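Local atomic coordinates of fasciclin-1 (Drosophila melanogaster, PDB entry 1O70), a protein that acts as a neural cell adhesion molecule, represented here by its third and fourth FAS1 domains. Residues A[92-95]-A[99-102]; A[114-117]-A[122-125]; A[171-176]-A[202-207]; A[208-213]-A[303-308]. One frame throughout, in Å; residues are numbered along the deposited sequence.

Overall arrangement
Along the chain the four contacts follow one another in series, and they illustrate how a repeated domain is tied together locally. Interactions 1 and 2 belong to the third FAS1 domain; their centres lie 12 Å apart and Arg92, in the last turn of helix 88-94, reaches the hairpin of strands 110-116 and 123-128. Interactions 3 and 4 belong to the fourth, share helix 201-210, and have centres 8 Å apart. Each domain carries a mixed seven-stranded sheet with the same strand order, flanked by helices. Between the pairs, which lie in different FAS1 domains, the centres are farther apart, 21 to 30 Å.

Interaction 1. Residues A[92-95]-A[99-102]; sequences RQKN and IAQV
The carboxamide of Asn95 is the flat group of this contact, and it meets 99-102 through its oxygen rather than over a face. Asn95 OD1 accepts the backbone N-H of Ala100 at 2.7 Å, with a nearly straight N-H...O angle of 175°; the donor lies almost along the C=O axis. A water gives a second bond to the same oxygen, 2.7 Å from Asn95 OD1, and donates its other proton to Ala100 O at 2.6 Å. The amide oxygen is thus gripped twice, and Ala100 is tied to it directly at its N-H and through the water at its carbonyl. With CG set beside the backbone N (chi1 -77°), the amide turns away from its own carbonyl and reaches the returning chain.

Here a side chain just past a helix end closes a short loop: Asn95 is the first residue after helix 88-94 to leave helical conformation, and the chain turns through three residues before heading for strand 102-103, an outermost strand of the seven-stranded sheet of this FAS1 domain. Val102 pairs there with Leu111 through the backbone.

Lys94 and Ala100 add an apolar contact. The methyl of Ala100 points at the helix end, its CB 3.8 Å from Lys94 CB, and the lysine chain bends at chi3 (68°), bringing its CE within 3.9 Å of Ala100 CB. Ile99 turns the other way and packs on Tyr112, and Asn95 on Phe113, both of strand 110-116. Separately, Gln101 NE2 makes a weak hydrogen bond to the carbonyl of Tyr289, in the following FAS1 domain.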
loop_
_atom_site.group_PDB
_atom_site.type_symbol
_atom_site.label_atom_id
_atom_site.label_comp_id
_atom_site.label_asym_id
_atom_site.label_seq_id
_atom_site.Cartn_x
_atom_site.Cartn_y
_atom_site.Cartn_z
ATOM N N ARG A 92 12.389 -13.722 -6.879
ATOM C CA ARG A 92 11.769 -15.011 -6.553
ATOM C C ARG A 92 12.318 -15.540 -5.240
ATOM O O ARG A 92 11.566 -15.911 -4.343
ATOM C CB ARG A 92 12.064 -16.060 -7.626
ATOM C CG ARG A 92 11.023 -16.185 -8.706
ATOM C CD ARG A 92 10.786 -17.658 -9.050
ATOM N NE ARG A 92 9.908 -17.806 -10.209
ATOM C CZ ARG A 92 10.271 -17.508 -11.450
ATOM N NH1 ARG A 92 11.496 -17.059 -11.690
ATOM N NH2 ARG A 92 9.404 -17.641 -12.444
ATOM N N GLN A 93 13.645 -15.583 -5.149
ATOM C CA GLN A 93 14.329 -16.083 -3.964
ATOM C C GLN A 93 13.984 -15.337 -2.688
ATOM O O GLN A 93 13.700 -15.954 -1.664
ATOM C CB GLN A 93 15.837 -16.031 -4.172
ATOM C CG GLN A 93 16.312 -16.871 -5.332
ATOM C CD GLN A 93 17.811 -16.788 -5.531
ATOM O OE1 GLN A 93 18.584 -17.060 -4.611
ATOM N NE2 GLN A 93 18.234 -16.413 -6.739
ATOM N N LYS A 94 14.024 -14.011 -2.746
ATOM C CA LYS A 94 13.728 -13.207 -1.575
ATOM C C LYS A 94 12.304 -13.402 -1.061
ATOM O O LYS A 94 12.048 -13.221 0.124
ATOM C CB LYS A 94 13.970 -11.728 -1.869
ATOM C CG LYS A 94 15.418 -11.394 -2.186
ATOM C CD LYS A 94 15.661 -9.893 -2.124
ATOM C CE LYS A 94 15.551 -9.382 -0.691
ATOM N NZ LYS A 94 15.698 -7.906 -0.588
ATOM N N ASN A 95 11.381 -13.770 -1.944
ATOM C CA ASN A 95 10.005 -13.978 -1.523
ATOM C C ASN A 95 9.693 -15.438 -1.224
ATOM O O ASN A 95 8.533 -15.799 -1.026
ATOM C CB ASN A 95 9.021 -13.457 -2.580
ATOM C CG ASN A 95 8.889 -11.947 -2.560
ATOM O OD1 ASN A 95 9.194 -11.299 -1.563
ATOM N ND2 ASN A 95 8.415 -11.382 -3.660
ATOM N N ILE A 99 7.478 -12.369 2.426
ATOM C CA ILE A 99 7.440 -11.318 1.425
ATOM C C ILE A 99 8.528 -10.311 1.781
ATOM O O ILE A 99 8.543 -9.774 2.891
ATOM C CB ILE A 99 6.073 -10.599 1.419
ATOM C CG1 ILE A 99 4.976 -11.584 1.011
ATOM C CG2 ILE A 99 6.113 -9.396 0.482
ATOM C CD1 ILE A 99 3.561 -11.051 1.181
ATOM N N ALA A 100 9.447 -10.069 0.853
ATOM C CA ALA A 100 10.518 -9.116 1.099
ATOM C C ALA A 100 10.063 -7.712 0.742
ATOM O O ALA A 100 9.693 -7.431 -0.397
ATOM C CB ALA A 100 11.743 -9.481 0.290
ATOM N N GLN A 101 10.069 -6.833 1.729
ATOM C CA GLN A 101 9.693 -5.459 1.481
ATOM C C GLN A 101 10.998 -4.779 1.113
ATOM O O GLN A 101 11.938 -4.727 1.911
ATOM C CB GLN A 101 9.083 -4.849 2.726
ATOM C CG GLN A 101 7.872 -5.615 3.188
ATOM C CD GLN A 101 7.214 -4.942 4.352
ATOM O OE1 GLN A 101 7.894 -4.483 5.279
ATOM N NE2 GLN A 101 5.883 -4.882 4.330
ATOM N N VAL A 102 11.039 -4.285 -0.118
ATOM C CA VAL A 102 12.213 -3.647 -0.681
ATOM C C VAL A 102 12.207 -2.128 -0.550
ATOM O O VAL A 102 11.307 -1.465 -1.042
ATOM C CB VAL A 102 12.321 -4.007 -2.158
ATOM C CG1 VAL A 102 13.645 -3.545 -2.703
ATOM C CG2 VAL A 102 12.152 -5.509 -2.326
HETATM O O HOH W 1 8.899 -8.733 -2.476
#

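Interaction 2. Residues A[114-117]-A[122-125]; sequences NVRG and TVIT. With NAG (2-acetamido-2-deoxy-beta-D-glucopyranose), chain B; NAG (2-acetamido-2-deoxy-beta-D-glucopyranose), chain C.
Asn114 and Thr125, a hydrogen-bonded pair of antiparallel strands, are unusual in that both side chains also hold sugars of the N-linked glycan of Asn132. Thr125 OG1 accepts the acetamido N-H of the first N-acetylglucosamine, from its N2 at 2.8 Å. Its position between the backbone N and carbonyl carbon (chi1 56°) turns the hydroxyl toward Asn114 and the sugar. Across the pair, Asn114 ND2 donates to O6 of the second sugar at 3.1 Å, a fairly straight bond of 168°. A water links the two residues, donating to Asn114 O and lying 2.8 Å from Thr125 OG1. The second sugar also places its O3 over one face of the Arg116 guanidinium, above the centre of the group.

Beneath the glycan runs the β-hairpin of strands 110-116 and 123-128 in the third FAS1 domain, with strand axes 4.9 Å apart and 169° between their directions. Arg116 pairs with Val123 through two backbone bonds, Arg116 N to Val123 O at 2.9 Å and Val123 N to Arg116 O at 2.8 Å, matching the double link of Asn114 with Thr125.

Val115 and Ile124 form the non-hydrogen-bonded pair between them, on the face turned from the sugars, where Val115 CG2 lies 4.4 Å from Ile124 CG1. Toward the turn, Gly117 O accepts from Arg92, while Thr122 OG1 bonds to Gly119 O and, weakly, to that same arginine.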
loop_
_atom_site.group_PDB
_atom_site.type_symbol
_atom_site.label_atom_id
_atom_site.label_comp_id
_atom_site.label_asym_id
_atom_site.label_seq_id
_atom_site.Cartn_x
_atom_site.Cartn_y
_atom_site.Cartn_z
ATOM N N ASN A 114 5.307 -9.959 -6.385
ATOM C CA ASN A 114 4.597 -11.219 -6.373
ATOM C C ASN A 114 4.959 -11.893 -7.685
ATOM O O ASN A 114 4.837 -11.284 -8.752
ATOM C CB ASN A 114 3.089 -11.018 -6.312
ATOM C CG ASN A 114 2.342 -12.335 -6.323
ATOM O OD1 ASN A 114 2.576 -13.194 -5.474
ATOM N ND2 ASN A 114 1.443 -12.505 -7.285
ATOM N N VAL A 115 5.411 -13.144 -7.605
ATOM C CA VAL A 115 5.801 -13.902 -8.789
ATOM C C VAL A 115 4.935 -15.136 -8.997
ATOM O O VAL A 115 4.744 -15.926 -8.073
ATOM C CB VAL A 115 7.272 -14.364 -8.700
ATOM C CG1 VAL A 115 7.620 -15.210 -9.916
ATOM C CG2 VAL A 115 8.205 -13.155 -8.608
ATOM N N ARG A 116 4.416 -15.291 -10.213
ATOM C CA ARG A 116 3.583 -16.437 -10.582
ATOM C C ARG A 116 4.152 -17.139 -11.814
ATOM O O ARG A 116 4.709 -16.490 -12.698
ATOM C CB ARG A 116 2.167 -15.993 -10.926
ATOM C CG ARG A 116 1.360 -15.416 -9.800
ATOM C CD ARG A 116 0.174 -14.676 -10.402
ATOM N NE ARG A 116 -0.512 -15.505 -11.392
ATOM C CZ ARG A 116 -1.401 -15.042 -12.265
ATOM N NH1 ARG A 116 -1.710 -13.750 -12.274
ATOM N NH2 ARG A 116 -1.989 -15.873 -13.120
ATOM N N GLY A 117 3.986 -18.459 -11.867
ATOM C CA GLY A 117 4.456 -19.245 -12.998
ATOM C C GLY A 117 5.954 -19.244 -13.233
ATOM O O GLY A 117 6.716 -18.703 -12.432
ATOM N N THR A 122 5.894 -16.645 -16.745
ATOM C CA THR A 122 6.112 -15.874 -15.541
ATOM C C THR A 122 5.370 -14.547 -15.544
ATOM O O THR A 122 5.354 -13.824 -16.544
ATOM C CB THR A 122 7.606 -15.580 -15.335
ATOM O OG1 THR A 122 8.340 -16.810 -15.331
ATOM C CG2 THR A 122 7.824 -14.854 -14.014
ATOM N N VAL A 123 4.735 -14.249 -14.419
ATOM C CA VAL A 123 4.020 -12.999 -14.262
ATOM C C VAL A 123 4.537 -12.350 -12.997
ATOM O O VAL A 123 4.433 -12.906 -11.898
ATOM C CB VAL A 123 2.501 -13.203 -14.153
ATOM C CG1 VAL A 123 1.836 -11.921 -13.639
ATOM C CG2 VAL A 123 1.939 -13.544 -15.526
ATOM N N ILE A 124 5.121 -11.174 -13.166
ATOM C CA ILE A 124 5.667 -10.435 -12.041
ATOM C C ILE A 124 4.916 -9.136 -11.851
ATOM O O ILE A 124 4.756 -8.353 -12.790
ATOM C CB ILE A 124 7.137 -10.092 -12.267
ATOM C CG1 ILE A 124 7.911 -11.374 -12.579
ATOM C CG2 ILE A 124 7.709 -9.403 -11.033
ATOM C CD1 ILE A 124 9.210 -11.129 -13.330
ATOM N N THR A 125 4.435 -8.923 -10.635
ATOM C CA THR A 125 3.733 -7.693 -10.313
ATOM C C THR A 125 4.418 -7.059 -9.109
ATOM O O THR A 125 5.123 -7.732 -8.352
ATOM C CB THR A 125 2.235 -7.943 -9.983
ATOM O OG1 THR A 125 2.108 -8.904 -8.918
ATOM C CG2 THR A 125 1.487 -8.428 -11.234
HETATM C C1 NAG B . -1.410 -7.200 -8.130
HETATM C C2 NAG B . -0.935 -8.243 -7.122
HETATM C C3 NAG B . -1.101 -9.635 -7.740
HETATM C C4 NAG B . -2.552 -9.859 -8.207
HETATM C C5 NAG B . -2.981 -8.691 -9.118
HETATM C C6 NAG B . -4.427 -8.739 -9.557
HETATM C C7 NAG B . 0.824 -7.725 -5.560
HETATM C C8 NAG B . 2.315 -7.555 -5.300
HETATM N N2 NAG B . 0.459 -8.021 -6.803
HETATM O O3 NAG B . -0.700 -10.633 -6.817
HETATM O O4 NAG B . -2.625 -11.088 -8.957
HETATM O O5 NAG B . -2.783 -7.429 -8.450
HETATM O O6 NAG B . -5.289 -8.895 -8.439
HETATM O O7 NAG B . 0.018 -7.587 -4.646
HETATM C C1 NAG C . -3.097 -12.205 -8.302
HETATM C C2 NAG C . -3.631 -13.186 -9.326
HETATM C C3 NAG C . -4.185 -14.411 -8.599
HETATM C C4 NAG C . -3.070 -15.006 -7.715
HETATM C C5 NAG C . -2.444 -13.943 -6.795
HETATM C C6 NAG C . -1.198 -14.493 -6.113
HETATM C C7 NAG C . -4.506 -12.384 -11.420
HETATM C C8 NAG C . -5.679 -12.736 -12.324
HETATM N N2 NAG C . -4.672 -12.556 -10.113
HETATM O O3 NAG C . -4.635 -15.353 -9.549
HETATM O O4 NAG C . -3.559 -16.089 -6.931
HETATM O O5 NAG C . -2.021 -12.792 -7.558
HETATM O O6 NAG C . -0.286 -15.011 -7.078
HETATM O O7 NAG C . -3.459 -11.961 -11.905
HETATM O O HOH W 2 2.350 -11.544 -9.655
#

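Interaction 3. Residues A[171-176]-A[202-207]; sequences MSDTYK and KGWQKT. With SO4 (sulfate ion), chain E; SO4 (sulfate ion), chain D.
Asp173 and Trp204 mark the closest approach of two short helical segments, 7.0 Å between their CA atoms, so the side chains must bridge a gap too wide for direct backbone contact. The indole does most of this. Its N-H points in the ring plane at the hydroxyl of Thr174, with Trp204 NE1 2.7 Å from Thr174 OG1 and an N-H...O angle of 168°. That hydroxyl is also bonded to the carbonyl of Pro199, so it both receives and gives a proton. Trp204 chi1 of -74° sets CG beside the backbone N, from where the ring reaches across to the threonine at about a right angle to its side chain. Asp173 slides past in the opposite sense: its CB lies against Trp204 CD1, and its carboxylate is turned 62° from the indole plane. A phenylalanine in place of Trp204 would probably leave the Thr174 hydroxyl without its indole donor and loosen the hold of one helix on the other.

Sulfate ions, probably from the crystallisation liquor, sit at the margins; one accepts from Lys202 N, its O2 at 2.9 Å, and another takes Lys176 NZ. Asp201 bonds to Ser172 OG and Asp173 N at the start of helix 172-177. In this fourth FAS1 domain, helices 172-177 and 201-210 pack beside strand 193-199, with Thr174 resting on Tyr196 and Val198, and Trp204 on Pro199 and on Pro306 of the loop after strand 298-303.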
loop_
_atom_site.group_PDB
_atom_site.type_symbol
_atom_site.label_atom_id
_atom_site.label_comp_id
_atom_site.label_asym_id
_atom_site.label_seq_id
_atom_site.Cartn_x
_atom_site.Cartn_y
_atom_site.Cartn_z
ATOM N N MET A 171 -5.786 -8.236 1.043
ATOM C CA MET A 171 -6.976 -7.675 1.656
ATOM C C MET A 171 -8.217 -8.522 1.422
ATOM O O MET A 171 -9.298 -8.150 1.867
ATOM C CB MET A 171 -7.210 -6.257 1.108
ATOM C CG MET A 171 -6.068 -5.261 1.416
ATOM S SD MET A 171 -6.331 -3.620 0.703
ATOM C CE MET A 171 -4.758 -2.812 0.958
ATOM N N SER A 172 -8.054 -9.667 0.764
ATOM C CA SER A 172 -9.175 -10.546 0.427
ATOM C C SER A 172 -10.183 -10.843 1.545
ATOM O O SER A 172 -11.396 -10.825 1.297
ATOM C CB SER A 172 -8.656 -11.868 -0.155
ATOM O OG SER A 172 -8.480 -12.861 0.852
ATOM N N ASP A 173 -9.703 -11.104 2.762
ATOM C CA ASP A 173 -10.611 -11.389 3.870
ATOM C C ASP A 173 -11.416 -10.156 4.262
ATOM O O ASP A 173 -12.649 -10.192 4.328
ATOM C CB ASP A 173 -9.839 -11.911 5.087
ATOM C CG ASP A 173 -9.453 -13.370 4.950
ATOM O OD1 ASP A 173 -9.918 -14.021 4.008
ATOM O OD2 ASP A 173 -8.685 -13.881 5.782
ATOM N N THR A 174 -10.718 -9.059 4.525
ATOM C CA THR A 174 -11.407 -7.839 4.891
ATOM C C THR A 174 -12.364 -7.411 3.774
ATOM O O THR A 174 -13.458 -6.918 4.048
ATOM C CB THR A 174 -10.415 -6.694 5.207
ATOM O OG1 THR A 174 -9.754 -6.969 6.446
ATOM C CG2 THR A 174 -11.143 -5.364 5.327
ATOM N N TYR A 175 -11.981 -7.627 2.518
ATOM C CA TYR A 175 -12.848 -7.238 1.410
ATOM C C TYR A 175 -14.086 -8.120 1.367
ATOM O O TYR A 175 -15.196 -7.647 1.114
ATOM C CB TYR A 175 -12.098 -7.328 0.077
ATOM C CG TYR A 175 -12.998 -7.283 -1.140
ATOM C CD1 TYR A 175 -13.785 -6.164 -1.421
ATOM C CD2 TYR A 175 -13.068 -8.373 -2.008
ATOM C CE1 TYR A 175 -14.619 -6.135 -2.541
ATOM C CE2 TYR A 175 -13.892 -8.361 -3.125
ATOM C CZ TYR A 175 -14.665 -7.246 -3.389
ATOM O OH TYR A 175 -15.473 -7.252 -4.501
ATOM N N LYS A 176 -13.896 -9.406 1.619
ATOM C CA LYS A 176 -15.013 -10.333 1.610
ATOM C C LYS A 176 -15.978 -10.078 2.773
ATOM O O LYS A 176 -17.197 -10.111 2.597
ATOM C CB LYS A 176 -14.503 -11.770 1.666
ATOM C CG LYS A 176 -15.617 -12.779 1.776
ATOM C CD LYS A 176 -15.208 -14.101 1.168
ATOM C CE LYS A 176 -14.117 -14.780 1.966
ATOM N NZ LYS A 176 -13.829 -16.123 1.380
ATOM N N LYS A 202 -3.509 -12.662 6.952
ATOM C CA LYS A 202 -2.805 -13.308 8.071
ATOM C C LYS A 202 -3.425 -12.858 9.404
ATOM O O LYS A 202 -3.515 -13.638 10.356
ATOM C CB LYS A 202 -1.318 -12.947 8.051
ATOM C CG LYS A 202 -0.456 -13.807 8.975
ATOM C CD LYS A 202 0.969 -13.260 9.111
ATOM C CE LYS A 202 1.655 -13.018 7.757
ATOM N NZ LYS A 202 1.932 -14.254 6.965
ATOM N N GLY A 203 -3.843 -11.595 9.455
ATOM C CA GLY A 203 -4.471 -11.066 10.649
ATOM C C GLY A 203 -5.777 -11.779 10.956
ATOM O O GLY A 203 -5.986 -12.191 12.097
ATOM N N TRP A 204 -6.665 -11.927 9.971
ATOM C CA TRP A 204 -7.925 -12.626 10.228
ATOM C C TRP A 204 -7.654 -14.102 10.523
ATOM O O TRP A 204 -8.381 -14.715 11.314
ATOM C CB TRP A 204 -8.900 -12.506 9.049
ATOM C CG TRP A 204 -9.521 -11.131 8.938
ATOM C CD1 TRP A 204 -9.347 -10.235 7.918
ATOM C CD2 TRP A 204 -10.378 -10.474 9.900
ATOM N NE1 TRP A 204 -10.024 -9.073 8.185
ATOM C CE2 TRP A 204 -10.661 -9.190 9.384
ATOM C CE3 TRP A 204 -10.923 -10.847 11.142
ATOM C CZ2 TRP A 204 -11.475 -8.273 10.060
ATOM C CZ3 TRP A 204 -11.738 -9.920 11.821
ATOM C CH2 TRP A 204 -11.999 -8.649 11.272
ATOM N N GLN A 205 -6.616 -14.680 9.909
ATOM C CA GLN A 205 -6.304 -16.093 10.156
ATOM C C GLN A 205 -5.909 -16.255 11.612
ATOM O O GLN A 205 -6.261 -17.237 12.256
ATOM C CB GLN A 205 -5.172 -16.570 9.234
ATOM C CG GLN A 205 -5.545 -16.553 7.758
ATOM C CD GLN A 205 -4.340 -16.633 6.829
ATOM O OE1 GLN A 205 -4.417 -16.249 5.660
ATOM N NE2 GLN A 205 -3.222 -17.132 7.344
ATOM N N LYS A 206 -5.180 -15.275 12.131
ATOM C CA LYS A 206 -4.776 -15.324 13.525
ATOM C C LYS A 206 -6.016 -15.233 14.412
ATOM O O LYS A 206 -6.106 -15.918 15.437
ATOM C CB LYS A 206 -3.836 -14.178 13.840
ATOM C CG LYS A 206 -2.455 -14.373 13.257
ATOM C CD LYS A 206 -1.593 -13.163 13.540
ATOM C CE LYS A 206 -0.184 -13.347 13.003
ATOM N NZ LYS A 206 0.653 -12.125 13.239
ATOM N N THR A 207 -6.971 -14.401 14.004
ATOM C CA THR A 207 -8.209 -14.227 14.744
ATOM C C THR A 207 -9.002 -15.534 14.736
ATOM O O THR A 207 -9.735 -15.835 15.683
ATOM C CB THR A 207 -9.051 -13.109 14.123
ATOM O OG1 THR A 207 -8.329 -11.878 14.214
ATOM C CG2 THR A 207 -10.382 -12.973 14.835
HETATM S S SO4 E . -11.949 -16.890 4.760
HETATM O O1 SO4 E . -12.601 -17.718 3.718
HETATM O O2 SO4 E . -12.324 -15.474 4.568
HETATM O O3 SO4 E . -12.390 -17.344 6.097
HETATM O O4 SO4 E . -10.480 -17.027 4.648
HETATM S S SO4 D . -1.221 -12.260 3.889
HETATM O O1 SO4 D . -1.685 -11.863 2.565
HETATM O O2 SO4 D . -1.865 -11.400 4.897
HETATM O O3 SO4 D . -1.570 -13.661 4.165
HETATM O O4 SO4 D . 0.243 -12.090 3.951
#

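Interaction 4. Residues A[208-213]-A[303-308]; sequences ELDYPS and IDYPLL
Among polar groups, the contact rests on Asp210 and Tyr305, whose facing oxygens, Asp210 OD2 and Tyr305 OH, lie 3.1 Å apart. The carboxylate approaches the phenol end obliquely, its plane turned 73° from the ring.

The van der Waals part comes from Tyr211. Its CE1 lies 3.5 Å from Tyr305 OH, and the two tyrosine side chains cross at about a right angle. The one phenol oxygen lies near both Asp210 OD2 and Tyr211 CE1. Asp210 CB also sits 3.7 Å above the centre of the Tyr211 ring, over one face of the residue next in sequence. Tyr305 reaches toward 208-213 with CG anti to the backbone N (chi1 -165°), and Pro306 CD lies over one face of its ring, toward the rim. Replaced by alanine, Tyr305 would lose its phenol, which would probably leave Asp210 OD2 and the Tyr211 ring without that partner and open a gap between the helix junction and the loop.

That junction is where helix 201-210 ends and helix 212-218 begins, with Tyr211 in the N-cap position, while the partner segment leads out of strand 298-303 of the fourth FAS1 domain.

Side chains from outside hold the loop further on: Leu307, the centre of an inverse gamma turn, is hydrogen-bonded through its N to His234 NE2 and through its O to Arg233 NH1.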
loop_
_atom_site.group_PDB
_atom_site.type_symbol
_atom_site.label_atom_id
_atom_site.label_comp_id
_atom_site.label_asym_id
_atom_site.label_seq_id
_atom_site.Cartn_x
_atom_site.Cartn_y
_atom_site.Cartn_z
ATOM N N GLU A 208 -8.853 -16.310 13.665
ATOM C CA GLU A 208 -9.544 -17.590 13.566
ATOM C C GLU A 208 -9.018 -18.539 14.643
ATOM O O GLU A 208 -9.779 -19.325 15.205
ATOM C CB GLU A 208 -9.338 -18.210 12.178
ATOM C CG GLU A 208 -10.355 -19.298 11.813
ATOM C CD GLU A 208 -10.043 -20.652 12.439
ATOM O OE1 GLU A 208 -10.956 -21.512 12.501
ATOM O OE2 GLU A 208 -8.880 -20.870 12.852
ATOM N N LEU A 209 -7.718 -18.471 14.923
ATOM C CA LEU A 209 -7.119 -19.324 15.942
ATOM C C LEU A 209 -7.546 -18.865 17.328
ATOM O O LEU A 209 -7.811 -19.684 18.201
ATOM C CB LEU A 209 -5.594 -19.293 15.849
ATOM C CG LEU A 209 -4.986 -19.829 14.547
ATOM C CD1 LEU A 209 -3.492 -19.517 14.502
ATOM C CD2 LEU A 209 -5.228 -21.323 14.451
ATOM N N ASP A 210 -7.626 -17.553 17.525
ATOM C CA ASP A 210 -8.008 -17.009 18.822
ATOM C C ASP A 210 -9.474 -17.201 19.169
ATOM O O ASP A 210 -9.814 -17.550 20.299
ATOM C CB ASP A 210 -7.715 -15.506 18.894
ATOM C CG ASP A 210 -6.242 -15.194 19.043
ATOM O OD1 ASP A 210 -5.558 -15.901 19.820
ATOM O OD2 ASP A 210 -5.777 -14.217 18.397
ATOM N N TYR A 211 -10.334 -16.932 18.192
ATOM C CA TYR A 211 -11.776 -17.020 18.363
ATOM C C TYR A 211 -12.403 -17.674 17.134
ATOM O O TYR A 211 -13.065 -17.009 16.337
ATOM C CB TYR A 211 -12.354 -15.619 18.512
ATOM C CG TYR A 211 -11.525 -14.670 19.348
ATOM C CD1 TYR A 211 -10.882 -13.581 18.764
ATOM C CD2 TYR A 211 -11.428 -14.826 20.731
ATOM C CE1 TYR A 211 -10.172 -12.668 19.531
ATOM C CE2 TYR A 211 -10.718 -13.915 21.509
ATOM C CZ TYR A 211 -10.097 -12.840 20.899
ATOM O OH TYR A 211 -9.413 -11.920 21.659
ATOM N N PRO A 212 -12.224 -18.994 16.981
ATOM C CA PRO A 212 -12.759 -19.756 15.843
ATOM C C PRO A 212 -14.251 -19.599 15.563
ATOM O O PRO A 212 -14.665 -19.498 14.401
ATOM C CB PRO A 212 -12.373 -21.195 16.180
ATOM C CG PRO A 212 -12.339 -21.190 17.683
ATOM C CD PRO A 212 -11.675 -19.894 18.009
ATOM N N SER A 213 -15.055 -19.571 16.621
ATOM C CA SER A 213 -16.498 -19.413 16.467
ATOM C C SER A 213 -16.877 -17.991 16.061
ATOM O O SER A 213 -17.706 -17.787 15.169
ATOM C CB SER A 213 -17.221 -19.795 17.764
ATOM O OG SER A 213 -17.372 -21.204 17.862
ATOM N N ILE A 303 -2.997 -3.456 8.535
ATOM C CA ILE A 303 -2.540 -3.799 9.867
ATOM C C ILE A 303 -2.376 -5.296 10.102
ATOM O O ILE A 303 -2.903 -6.111 9.344
ATOM C CB ILE A 303 -3.449 -3.152 10.914
ATOM C CG1 ILE A 303 -4.868 -3.700 10.828
ATOM C CG2 ILE A 303 -3.475 -1.637 10.663
ATOM C CD1 ILE A 303 -5.807 -3.079 11.849
ATOM N N ASP A 304 -1.617 -5.651 11.136
ATOM C CA ASP A 304 -1.318 -7.050 11.465
ATOM C C ASP A 304 -2.446 -7.817 12.126
ATOM O O ASP A 304 -2.517 -9.042 12.022
ATOM C CB ASP A 304 -0.102 -7.126 12.388
ATOM C CG ASP A 304 1.214 -7.145 11.636
ATOM O OD1 ASP A 304 2.236 -6.773 12.255
ATOM O OD2 ASP A 304 1.250 -7.562 10.450
ATOM N N TYR A 305 -3.316 -7.095 12.819
ATOM C CA TYR A 305 -4.414 -7.720 13.538
ATOM C C TYR A 305 -5.561 -6.721 13.590
ATOM O O TYR A 305 -5.344 -5.516 13.716
ATOM C CB TYR A 305 -3.952 -8.073 14.957
ATOM C CG TYR A 305 -4.846 -9.038 15.707
ATOM C CD1 TYR A 305 -4.833 -10.405 15.411
ATOM C CD2 TYR A 305 -5.725 -8.586 16.706
ATOM C CE1 TYR A 305 -5.669 -11.296 16.087
ATOM C CE2 TYR A 305 -6.568 -9.475 17.387
ATOM C CZ TYR A 305 -6.535 -10.826 17.070
ATOM O OH TYR A 305 -7.380 -11.712 17.709
ATOM N N PRO A 306 -6.801 -7.211 13.498
ATOM C CA PRO A 306 -7.985 -6.346 13.532
ATOM C C PRO A 306 -8.246 -5.724 14.905
ATOM O O PRO A 306 -7.896 -6.306 15.928
ATOM C CB PRO A 306 -9.102 -7.290 13.099
ATOM C CG PRO A 306 -8.645 -8.608 13.639
ATOM C CD PRO A 306 -7.182 -8.622 13.317
ATOM N N LEU A 307 -8.828 -4.529 14.923
ATOM C CA LEU A 307 -9.148 -3.873 16.186
ATOM C C LEU A 307 -10.270 -4.685 16.831
ATOM O O LEU A 307 -11.447 -4.401 16.614
ATOM C CB LEU A 307 -9.617 -2.442 15.929
ATOM C CG LEU A 307 -8.569 -1.578 15.236
ATOM C CD1 LEU A 307 -9.177 -0.254 14.821
ATOM C CD2 LEU A 307 -7.379 -1.373 16.166
ATOM N N LEU A 308 -9.906 -5.697 17.615
ATOM C CA LEU A 308 -10.893 -6.556 18.253
ATOM C C LEU A 308 -10.490 -7.004 19.660
ATOM O O LEU A 308 -9.343 -7.379 19.897
ATOM C CB LEU A 308 -11.142 -7.783 17.368
ATOM C CG LEU A 308 -12.450 -8.564 17.531
ATOM C CD1 LEU A 308 -13.631 -7.670 17.201
ATOM C CD2 LEU A 308 -12.433 -9.777 16.616
#